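Local atomic coordinates of Galactose/lactose metabolism regulatory protein GAL80 (Saccharomyces cerevisiae, PDB entry 3BTV), a protein that binds the transcriptional activator GAL4 and blocks its activation of the galactose and lactose metabolic genes when no inducing sugar is present. Residues B[154-158]-B[395-401]; B[208-214]-B[261-267]; B[410-414]-B[432-436]. The protein carries 1 engineered substitution. One frame throughout, in Å; residues are numbered along the deposited sequence.

Contact 1: residues B[154-158]-B[395-401]; sequences QGRKS and QGFDFEG
Arg156 and Gln395 reach toward one another from facing segments and overlap at their ends, NH1 of the guanidinium meeting OE1 of the Gln395 amide at 2.8 Å. The bond is nearly straight at NH1 (162°), and OE1 lies in the guanidinium plane, although NH1 itself is tilted from the plane of the amide carbonyl. NH1 also reaches Gly396 O at 2.9 Å, a weak bond because of its bent angle. Both side chains are stretched out: Arg156 is drawn out almost straight as far as NE, and Gln395 has CG anti to its backbone N (chi1 -178°), which carries the amide across to the arginine. The other end of the same amide turns back into its own loop, where Gln395 NE2 donates to Glu400 O at 3.1 Å from above that carbonyl plane.

Lys157, kinked about its CB-CG bond (chi2 -55°), brings NZ to within 2.8 Å of Gly401 O. One water gathers the middle of the contact: it donates to Arg156 O and accepts from Lys157 NZ and Gln395 NE2. The long loop is thus held chiefly through its backbone carbonyls and one amide, with little apolar packing between the segments. Gly396 sits in a type II' turn from Gln395 to Asp398, its positive phi suiting that turn.

Arg156 NE forms a salt bridge with Asp219 on helix 209-225, while Asp407 of helix 405-424 accepts from the backbone N of Gln395 and Gly396. The contact therefore ties the 3-10 turn between strand 148-152 and helix 159-169 to the loop leading into helix 405-424.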
loop_
_atom_site.group_PDB
_atom_site.type_symbol
_atom_site.label_atom_id
_atom_site.label_comp_id
_atom_site.label_asym_id
_atom_site.label_seq_id
_atom_site.Cartn_x
_atom_site.Cartn_y
_atom_site.Cartn_z
ATOM N N GLN B 154 12.491 -20.774 5.715
ATOM C CA GLN B 154 11.878 -21.936 5.078
ATOM C C GLN B 154 10.775 -21.570 4.099
ATOM O O GLN B 154 10.240 -22.443 3.407
ATOM C CB GLN B 154 11.346 -22.911 6.130
ATOM C CG GLN B 154 10.004 -22.516 6.703
ATOM C CD GLN B 154 10.098 -21.345 7.650
ATOM O OE1 GLN B 154 11.070 -21.214 8.392
ATOM N NE2 GLN B 154 9.087 -20.485 7.630
ATOM N N GLY B 155 10.439 -20.281 4.040
ATOM C CA GLY B 155 9.466 -19.788 3.082
ATOM C C GLY B 155 9.987 -19.968 1.664
ATOM O O GLY B 155 9.224 -20.165 0.709
ATOM N N ARG B 156 11.302 -19.892 1.521
ATOM C CA ARG B 156 11.931 -20.091 0.225
ATOM C C ARG B 156 11.713 -21.520 -0.288
ATOM O O ARG B 156 11.986 -21.808 -1.452
ATOM C CB ARG B 156 13.433 -19.797 0.311
ATOM C CG ARG B 156 13.780 -18.354 0.646
ATOM C CD ARG B 156 15.299 -18.130 0.658
ATOM N NE ARG B 156 15.606 -16.706 0.537
ATOM C CZ ARG B 156 16.669 -16.217 -0.091
ATOM N NH1 ARG B 156 17.532 -17.037 -0.670
ATOM N NH2 ARG B 156 16.854 -14.905 -0.165
ATOM N N LYS B 157 11.237 -22.407 0.589
ATOM C CA LYS B 157 11.031 -23.823 0.254
ATOM C C LYS B 157 9.557 -24.183 0.117
ATOM O O LYS B 157 9.214 -25.340 -0.096
ATOM C CB LYS B 157 11.650 -24.737 1.323
ATOM C CG LYS B 157 13.163 -24.796 1.305
ATOM C CD LYS B 157 13.715 -25.191 -0.064
ATOM C CE LYS B 157 15.211 -24.893 -0.129
ATOM N NZ LYS B 157 15.791 -24.955 -1.500
ATOM N N SER B 158 8.681 -23.202 0.270
ATOM C CA SER B 158 7.257 -23.444 0.059
ATOM C C SER B 158 6.992 -23.821 -1.398
ATOM O O SER B 158 7.611 -23.276 -2.310
ATOM C CB SER B 158 6.440 -22.204 0.412
ATOM O OG SER B 158 5.159 -22.249 -0.208
ATOM N N GLN B 395 22.526 -18.532 -0.955
ATOM C CA GLN B 395 21.636 -19.050 -1.970
ATOM C C GLN B 395 21.358 -17.946 -2.979
ATOM O O GLN B 395 21.285 -18.195 -4.178
ATOM C CB GLN B 395 20.330 -19.555 -1.362
ATOM C CG GLN B 395 19.400 -20.155 -2.402
ATOM C CD GLN B 395 18.069 -20.540 -1.829
ATOM O OE1 GLN B 395 17.540 -19.850 -0.962
ATOM N NE2 GLN B 395 17.500 -21.638 -2.326
ATOM N N GLY B 396 21.235 -16.719 -2.486
ATOM C CA GLY B 396 20.864 -15.609 -3.334
ATOM C C GLY B 396 19.496 -15.858 -3.934
ATOM O O GLY B 396 18.553 -16.194 -3.226
ATOM N N PHE B 397 19.394 -15.700 -5.247
ATOM C CA PHE B 397 18.152 -15.944 -5.949
ATOM C C PHE B 397 18.117 -17.320 -6.614
ATOM O O PHE B 397 17.229 -17.603 -7.413
ATOM C CB PHE B 397 17.925 -14.868 -6.995
ATOM C CG PHE B 397 17.967 -13.483 -6.440
ATOM C CD1 PHE B 397 17.348 -13.191 -5.236
ATOM C CD2 PHE B 397 18.617 -12.470 -7.122
ATOM C CE1 PHE B 397 17.381 -11.915 -4.717
ATOM C CE2 PHE B 397 18.650 -11.184 -6.612
ATOM C CZ PHE B 397 18.034 -10.907 -5.412
ATOM N N ASP B 398 19.087 -18.166 -6.292
ATOM C CA ASP B 398 19.145 -19.501 -6.878
ATOM C C ASP B 398 18.008 -20.389 -6.407
ATOM O O ASP B 398 17.646 -20.361 -5.234
ATOM C CB ASP B 398 20.453 -20.192 -6.506
ATOM C CG ASP B 398 21.632 -19.671 -7.292
ATOM O OD1 ASP B 398 21.411 -19.066 -8.364
ATOM O OD2 ASP B 398 22.780 -19.870 -6.831
ATOM N N PHE B 399 17.469 -21.195 -7.319
ATOM C CA PHE B 399 16.505 -22.232 -6.953
ATOM C C PHE B 399 17.207 -23.257 -6.067
ATOM O O PHE B 399 16.612 -23.817 -5.145
ATOM C CB PHE B 399 15.954 -22.945 -8.200
ATOM C CG PHE B 399 14.887 -22.180 -8.931
ATOM C CD1 PHE B 399 15.183 -21.503 -10.107
ATOM C CD2 PHE B 399 13.584 -22.164 -8.467
ATOM C CE1 PHE B 399 14.209 -20.802 -10.791
ATOM C CE2 PHE B 399 12.599 -21.460 -9.147
ATOM C CZ PHE B 399 12.911 -20.782 -10.308
ATOM N N GLU B 400 18.490 -23.465 -6.362
ATOM C CA GLU B 400 19.335 -24.482 -5.735
ATOM C C GLU B 400 19.763 -24.148 -4.325
ATOM O O GLU B 400 19.842 -22.983 -3.939
ATOM C CB GLU B 400 20.617 -24.665 -6.553
ATOM C CG GLU B 400 20.467 -25.573 -7.742
ATOM C CD GLU B 400 19.120 -25.413 -8.403
ATOM O OE1 GLU B 400 18.389 -26.422 -8.493
ATOM O OE2 GLU B 400 18.785 -24.277 -8.808
ATOM N N GLY B 401 20.088 -25.194 -3.578
ATOM C CA GLY B 401 20.685 -25.041 -2.272
ATOM C C GLY B 401 19.659 -24.641 -1.243
ATOM O O GLY B 401 18.546 -25.158 -1.211
HETATM O O HOH W 1 14.703 -22.520 -2.703
#

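Contact 2: residues B[208-214]-B[261-267]; sequences DLVTTTF and VPDHLLF
Leu265 and Phe214 form the tightest apolar pair between helix 209-214 and strand 264-267, whose axes pass 9.4 Å apart at 73°. Leu265 CD2 sits over one face of the Phe214 ring, offset toward its rim, in a CH-pi contact 3.7 Å from the ring centroid. Phe214 carries CG anti to its backbone N (chi1 175°), and this sends the ring off the helix toward the strand. There its CZ edge points at the face of Phe267 in an edge-to-face pair, with CZ over the centre of that ring, the centroids 4.9 Å apart and the planes inclined at 53°.

Aliphatic packing continues toward the start of the helix. Leu209 lays CD2 against the backbone of Asp263 and His264, 3.8 Å from His264 N. Val210 CG2 fits between Pro262 CG and Leu265 CD1, and the CB of Asp208 rests on Val261 CG1 and the proline ring.

The polar bonds serve mainly the helix start. Asp208 is its N-cap: OD1 accepts from Thr211 N at 2.8 Å, met from above the carboxylate plane, and more weakly from Val210 N, while OD2 receives Thr211 OG1 at 2.6 Å on the syn side. No direct hydrogen bond crosses the contact, but one water accepts from Leu209 N and donates to Pro262 O.

This is a buried helix-on-sheet interface in the C-terminal domain. Its chemistry implies that shape and ring packing fix the helix against the strand, while capping and a single water deal with the buried N-H groups of the first helical turn.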
loop_
_atom_site.group_PDB
_atom_site.type_symbol
_atom_site.label_atom_id
_atom_site.label_comp_id
_atom_site.label_asym_id
_atom_site.label_seq_id
_atom_site.Cartn_x
_atom_site.Cartn_y
_atom_site.Cartn_z
ATOM N N ASP B 208 9.394 -9.546 16.445
ATOM C CA ASP B 208 8.469 -8.435 16.293
ATOM C C ASP B 208 7.913 -8.396 14.878
ATOM O O ASP B 208 8.352 -9.142 13.998
ATOM C CB ASP B 208 9.156 -7.103 16.620
ATOM C CG ASP B 208 10.226 -6.734 15.613
ATOM O OD1 ASP B 208 9.880 -6.224 14.527
ATOM O OD2 ASP B 208 11.415 -6.949 15.911
ATOM N N LEU B 209 6.949 -7.506 14.678
ATOM C CA LEU B 209 6.216 -7.411 13.417
ATOM C C LEU B 209 7.148 -7.182 12.236
ATOM O O LEU B 209 6.954 -7.732 11.155
ATOM C CB LEU B 209 5.204 -6.263 13.485
ATOM C CG LEU B 209 4.380 -6.055 12.209
ATOM C CD1 LEU B 209 3.564 -7.321 11.928
ATOM C CD2 LEU B 209 3.472 -4.842 12.306
ATOM N N VAL B 210 8.156 -6.343 12.434
ATOM C CA VAL B 210 9.039 -5.996 11.336
ATOM C C VAL B 210 10.067 -7.091 11.083
ATOM O O VAL B 210 10.177 -7.637 9.972
ATOM C CB VAL B 210 9.743 -4.671 11.599
ATOM C CG1 VAL B 210 10.593 -4.294 10.399
ATOM C CG2 VAL B 210 8.711 -3.592 11.876
ATOM N N THR B 211 10.803 -7.419 12.133
ATOM C CA THR B 211 11.892 -8.367 12.039
ATOM C C THR B 211 11.401 -9.724 11.580
ATOM O O THR B 211 12.034 -10.389 10.760
ATOM C CB THR B 211 12.576 -8.540 13.411
ATOM O OG1 THR B 211 13.047 -7.263 13.867
ATOM C CG2 THR B 211 13.734 -9.513 13.303
ATOM N N THR B 212 10.261 -10.136 12.110
ATOM C CA THR B 212 9.829 -11.509 11.929
ATOM C C THR B 212 8.852 -11.660 10.774
ATOM O O THR B 212 9.165 -12.294 9.767
ATOM C CB THR B 212 9.217 -12.063 13.226
ATOM O OG1 THR B 212 10.073 -11.731 14.327
ATOM C CG2 THR B 212 9.048 -13.592 13.143
ATOM N N THR B 213 7.676 -11.066 10.918
ATOM C CA THR B 213 6.602 -11.248 9.954
ATOM C C THR B 213 6.931 -10.590 8.624
ATOM O O THR B 213 6.901 -11.225 7.586
ATOM C CB THR B 213 5.281 -10.672 10.473
ATOM O OG1 THR B 213 5.042 -11.169 11.790
ATOM C CG2 THR B 213 4.124 -11.082 9.557
ATOM N N PHE B 214 7.258 -9.307 8.672
ATOM C CA PHE B 214 7.725 -8.617 7.490
ATOM C C PHE B 214 9.016 -9.240 6.954
ATOM O O PHE B 214 9.190 -9.369 5.743
ATOM C CB PHE B 214 7.911 -7.136 7.792
ATOM C CG PHE B 214 8.507 -6.360 6.656
ATOM C CD1 PHE B 214 7.738 -6.005 5.566
ATOM C CD2 PHE B 214 9.836 -5.997 6.678
ATOM C CE1 PHE B 214 8.286 -5.298 4.529
ATOM C CE2 PHE B 214 10.392 -5.284 5.638
ATOM C CZ PHE B 214 9.620 -4.935 4.569
ATOM N N VAL B 261 7.073 -3.260 21.186
ATOM C CA VAL B 261 7.215 -3.613 19.766
ATOM C C VAL B 261 6.092 -2.990 18.905
ATOM O O VAL B 261 5.035 -2.620 19.418
ATOM C CB VAL B 261 7.288 -5.143 19.563
ATOM C CG1 VAL B 261 8.503 -5.717 20.291
ATOM C CG2 VAL B 261 6.014 -5.800 20.049
ATOM N N PRO B 262 6.316 -2.869 17.582
ATOM C CA PRO B 262 5.346 -2.161 16.734
ATOM C C PRO B 262 4.022 -2.899 16.537
ATOM O O PRO B 262 3.965 -4.126 16.607
ATOM C CB PRO B 262 6.065 -2.069 15.384
ATOM C CG PRO B 262 7.509 -2.313 15.695
ATOM C CD PRO B 262 7.512 -3.272 16.822
ATOM N N ASP B 263 2.965 -2.136 16.281
ATOM C CA ASP B 263 1.670 -2.697 15.899
ATOM C C ASP B 263 1.288 -2.373 14.458
ATOM O O ASP B 263 0.214 -2.765 13.998
ATOM C CB ASP B 263 0.566 -2.196 16.822
ATOM C CG ASP B 263 0.761 -0.759 17.217
ATOM O OD1 ASP B 263 0.577 0.122 16.354
ATOM O OD2 ASP B 263 1.118 -0.521 18.391
ATOM N N HIS B 264 2.136 -1.638 13.746
ATOM C CA HIS B 264 1.881 -1.429 12.309
ATOM C C HIS B 264 3.138 -1.044 11.571
ATOM O O HIS B 264 3.992 -0.343 12.108
ATOM C CB HIS B 264 0.834 -0.349 12.070
ATOM C CG HIS B 264 0.063 -0.532 10.800
ATOM N ND1 HIS B 264 0.497 -0.044 9.584
ATOM C CD2 HIS B 264 -1.120 -1.139 10.556
ATOM C CE1 HIS B 264 -0.386 -0.344 8.647
ATOM N NE2 HIS B 264 -1.391 -0.995 9.215
ATOM N N LEU B 265 3.238 -1.508 10.334
ATOM C CA LEU B 265 4.342 -1.164 9.468
ATOM C C LEU B 265 3.784 -0.715 8.126
ATOM O O LEU B 265 2.969 -1.424 7.503
ATOM C CB LEU B 265 5.280 -2.366 9.264
ATOM C CG LEU B 265 6.332 -2.188 8.148
ATOM C CD1 LEU B 265 7.383 -1.156 8.523
ATOM C CD2 LEU B 265 7.000 -3.501 7.767
ATOM N N LEU B 266 4.210 0.462 7.686
ATOM C CA LEU B 266 3.966 0.908 6.311
ATOM C C LEU B 266 5.303 0.854 5.635
ATOM O O LEU B 266 6.285 1.377 6.155
ATOM C CB LEU B 266 3.440 2.344 6.245
ATOM C CG LEU B 266 2.106 2.662 6.923
ATOM C CD1 LEU B 266 1.834 4.159 6.875
ATOM C CD2 LEU B 266 0.962 1.892 6.278
ATOM N N PHE B 267 5.361 0.210 4.482
ATOM C CA PHE B 267 6.634 0.076 3.793
ATOM C C PHE B 267 6.419 0.231 2.310
ATOM O O PHE B 267 5.526 -0.389 1.730
ATOM C CB PHE B 267 7.266 -1.283 4.115
ATOM C CG PHE B 267 8.437 -1.648 3.223
ATOM C CD1 PHE B 267 9.744 -1.477 3.655
ATOM C CD2 PHE B 267 8.226 -2.193 1.966
ATOM C CE1 PHE B 267 10.809 -1.829 2.846
ATOM C CE2 PHE B 267 9.287 -2.543 1.149
ATOM C CZ PHE B 267 10.579 -2.368 1.585
HETATM O O HOH W 2 5.491 -6.210 16.821
#

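Contact 3: residues B[410-414]-B[432-436]; sequences ILHRL and NISHY
Arg413 leaves its helix with CG anti to the carbonyl carbon (chi1 -70°), and the rest of the chain is fully stretched, a course that carries the guanidinium along the C-terminal loop to Ile433 O. Ile433 answers with CG1 set between its own backbone N and carbonyl carbon (chi1 70°), directing CD1 at the helix backbone between Ile410 O and Leu414 N.

Arg413 NH1 donates to Ile433 O at 2.6 Å and 164°; the oxygen lies in the guanidinium plane, but NH1 stands above the plane of the carbonyl. Closer to the helix, the CB atoms of Arg413 and Ile433 are 3.8 Å apart. Ile433 CD1 also packs 3.8 Å from Leu414 CB, and Ile410 CD1 meets Ser434 CB at 3.7 Å. Beyond, Arg413 NH2 stands over the face of the Tyr436 ring, at most a weak, long cation-pi attraction to a poorly ordered residue. Replacing Arg413 with a leucine would probably leave Ile433 O without this charged donor and the loop less firmly tied to the helix at that point.

Across helix 405-424 from this tail, Leu411 packs on Ile218 of helix 209-225, and Leu414 reaches the same helix. His412 touches helix 132-143. The contact thus lays the loop after strand 428-429 back along the helix that precedes it.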
loop_
_atom_site.group_PDB
_atom_site.type_symbol
_atom_site.label_atom_id
_atom_site.label_comp_id
_atom_site.label_asym_id
_atom_site.label_seq_id
_atom_site.Cartn_x
_atom_site.Cartn_y
_atom_site.Cartn_z
ATOM N N ILE B 410 21.975 -10.186 5.066
ATOM C CA ILE B 410 21.415 -9.230 4.126
ATOM C C ILE B 410 19.992 -8.815 4.544
ATOM O O ILE B 410 19.626 -7.640 4.486
ATOM C CB ILE B 410 21.432 -9.814 2.702
ATOM C CG1 ILE B 410 22.875 -9.926 2.201
ATOM C CG2 ILE B 410 20.545 -8.988 1.756
ATOM C CD1 ILE B 410 23.046 -10.896 1.040
ATOM N N LEU B 411 19.203 -9.779 4.994
ATOM C CA LEU B 411 17.859 -9.487 5.477
ATOM C C LEU B 411 17.926 -8.581 6.713
ATOM O O LEU B 411 17.167 -7.609 6.839
ATOM C CB LEU B 411 17.125 -10.790 5.807
ATOM C CG LEU B 411 15.643 -10.672 6.174
ATOM C CD1 LEU B 411 14.900 -9.813 5.171
ATOM C CD2 LEU B 411 15.011 -12.070 6.264
ATOM N N HIS B 412 18.847 -8.894 7.625
ATOM C CA HIS B 412 19.041 -8.035 8.786
ATOM C C HIS B 412 19.383 -6.598 8.383
ATOM O O HIS B 412 18.916 -5.653 9.012
ATOM C CB HIS B 412 20.120 -8.582 9.718
ATOM C CG HIS B 412 19.583 -9.441 10.816
ATOM N ND1 HIS B 412 18.774 -8.948 11.817
ATOM C CD2 HIS B 412 19.736 -10.763 11.071
ATOM C CE1 HIS B 412 18.445 -9.930 12.637
ATOM N NE2 HIS B 412 19.014 -11.042 12.206
ATOM N N ARG B 413 20.207 -6.439 7.353
ATOM C CA ARG B 413 20.561 -5.097 6.884
ATOM C C ARG B 413 19.329 -4.378 6.400
ATOM O O ARG B 413 19.184 -3.169 6.599
ATOM C CB ARG B 413 21.599 -5.160 5.768
ATOM C CG ARG B 413 22.983 -5.597 6.256
ATOM C CD ARG B 413 23.983 -5.748 5.114
ATOM N NE ARG B 413 25.316 -6.070 5.619
ATOM C CZ ARG B 413 26.385 -6.300 4.857
ATOM N NH1 ARG B 413 26.296 -6.251 3.531
ATOM N NH2 ARG B 413 27.551 -6.577 5.429
ATOM N N LEU B 414 18.430 -5.126 5.764
ATOM C CA LEU B 414 17.190 -4.537 5.289
ATOM C C LEU B 414 16.286 -4.145 6.458
ATOM O O LEU B 414 15.690 -3.069 6.458
ATOM C CB LEU B 414 16.453 -5.495 4.334
ATOM C CG LEU B 414 15.159 -4.947 3.729
ATOM C CD1 LEU B 414 15.423 -3.676 2.935
ATOM C CD2 LEU B 414 14.450 -6.022 2.841
ATOM N N ASN B 432 23.308 -1.315 -1.852
ATOM C CA ASN B 432 24.567 -2.030 -1.585
ATOM C C ASN B 432 24.524 -3.002 -0.405
ATOM O O ASN B 432 25.547 -3.587 -0.045
ATOM C CB ASN B 432 25.741 -1.031 -1.400
ATOM C CG ASN B 432 25.914 -0.104 -2.599
ATOM O OD1 ASN B 432 25.487 -0.418 -3.717
ATOM N ND2 ASN B 432 26.542 1.044 -2.370
ATOM N N ILE B 433 23.354 -3.196 0.196
ATOM C CA ILE B 433 23.313 -3.962 1.438
ATOM C C ILE B 433 23.693 -5.429 1.259
ATOM O O ILE B 433 24.029 -6.110 2.228
ATOM C CB ILE B 433 21.981 -3.826 2.205
ATOM C CG1 ILE B 433 20.842 -4.523 1.464
ATOM C CG2 ILE B 433 21.661 -2.356 2.469
ATOM C CD1 ILE B 433 19.611 -4.694 2.314
ATOM N N SER B 434 23.668 -5.913 0.026
ATOM C CA SER B 434 24.032 -7.305 -0.221
ATOM C C SER B 434 25.446 -7.481 -0.782
ATOM O O SER B 434 25.614 -8.033 -1.867
ATOM C CB SER B 434 23.037 -7.938 -1.187
ATOM O OG SER B 434 23.170 -7.382 -2.482
ATOM N N HIS B 435 26.472 -7.040 -0.066
ATOM C CA HIS B 435 27.808 -7.146 -0.656
ATOM C C HIS B 435 28.865 -8.042 0.016
ATOM O O HIS B 435 29.492 -8.856 -0.663
ATOM C CB HIS B 435 28.340 -5.772 -1.061
ATOM C CG HIS B 435 27.789 -5.297 -2.372
ATOM N ND1 HIS B 435 26.528 -4.754 -2.497
ATOM C CD2 HIS B 435 28.311 -5.325 -3.622
ATOM C CE1 HIS B 435 26.306 -4.445 -3.762
ATOM N NE2 HIS B 435 27.372 -4.782 -4.466
ATOM N N TYR B 436 29.058 -7.922 1.324
ATOM C CA TYR B 436 30.034 -8.780 2.005
ATOM C C TYR B 436 29.580 -9.169 3.414
ATOM O O TYR B 436 30.394 -9.524 4.271
ATOM C CB TYR B 436 31.402 -8.096 2.059
ATOM C CG TYR B 436 31.376 -6.823 2.862
ATOM C CD1 TYR B 436 31.888 -6.785 4.151
ATOM C CD2 TYR B 436 30.812 -5.666 2.343
ATOM C CE1 TYR B 436 31.856 -5.627 4.894
ATOM C CE2 TYR B 436 30.774 -4.503 3.077
ATOM C CZ TYR B 436 31.298 -4.488 4.351
ATOM O OH TYR B 436 31.262 -3.330 5.088
#

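In the fold
Contact 2 is buried throughout, whereas contacts 1 and 3 are only partly buried and bring irregular loops against a 3-10 turn and a helix. The chemistry follows: contact 2 relies on aliphatic and aromatic packing, contact 1 on charged side chains, carbonyls and water, and contact 3 mixes a single arginine bond with isoleucine packing. Helices 209-225 and 405-424 connect all three. The first belongs to contact 2 and also meets residues of contacts 1 and 3; the second belongs to contact 3, follows the loop of contact 1 and touches Val210 and Pro262 of contact 2. Contact 2 is nested within the chain loop closed by contact 1, their centres about 23 Å apart.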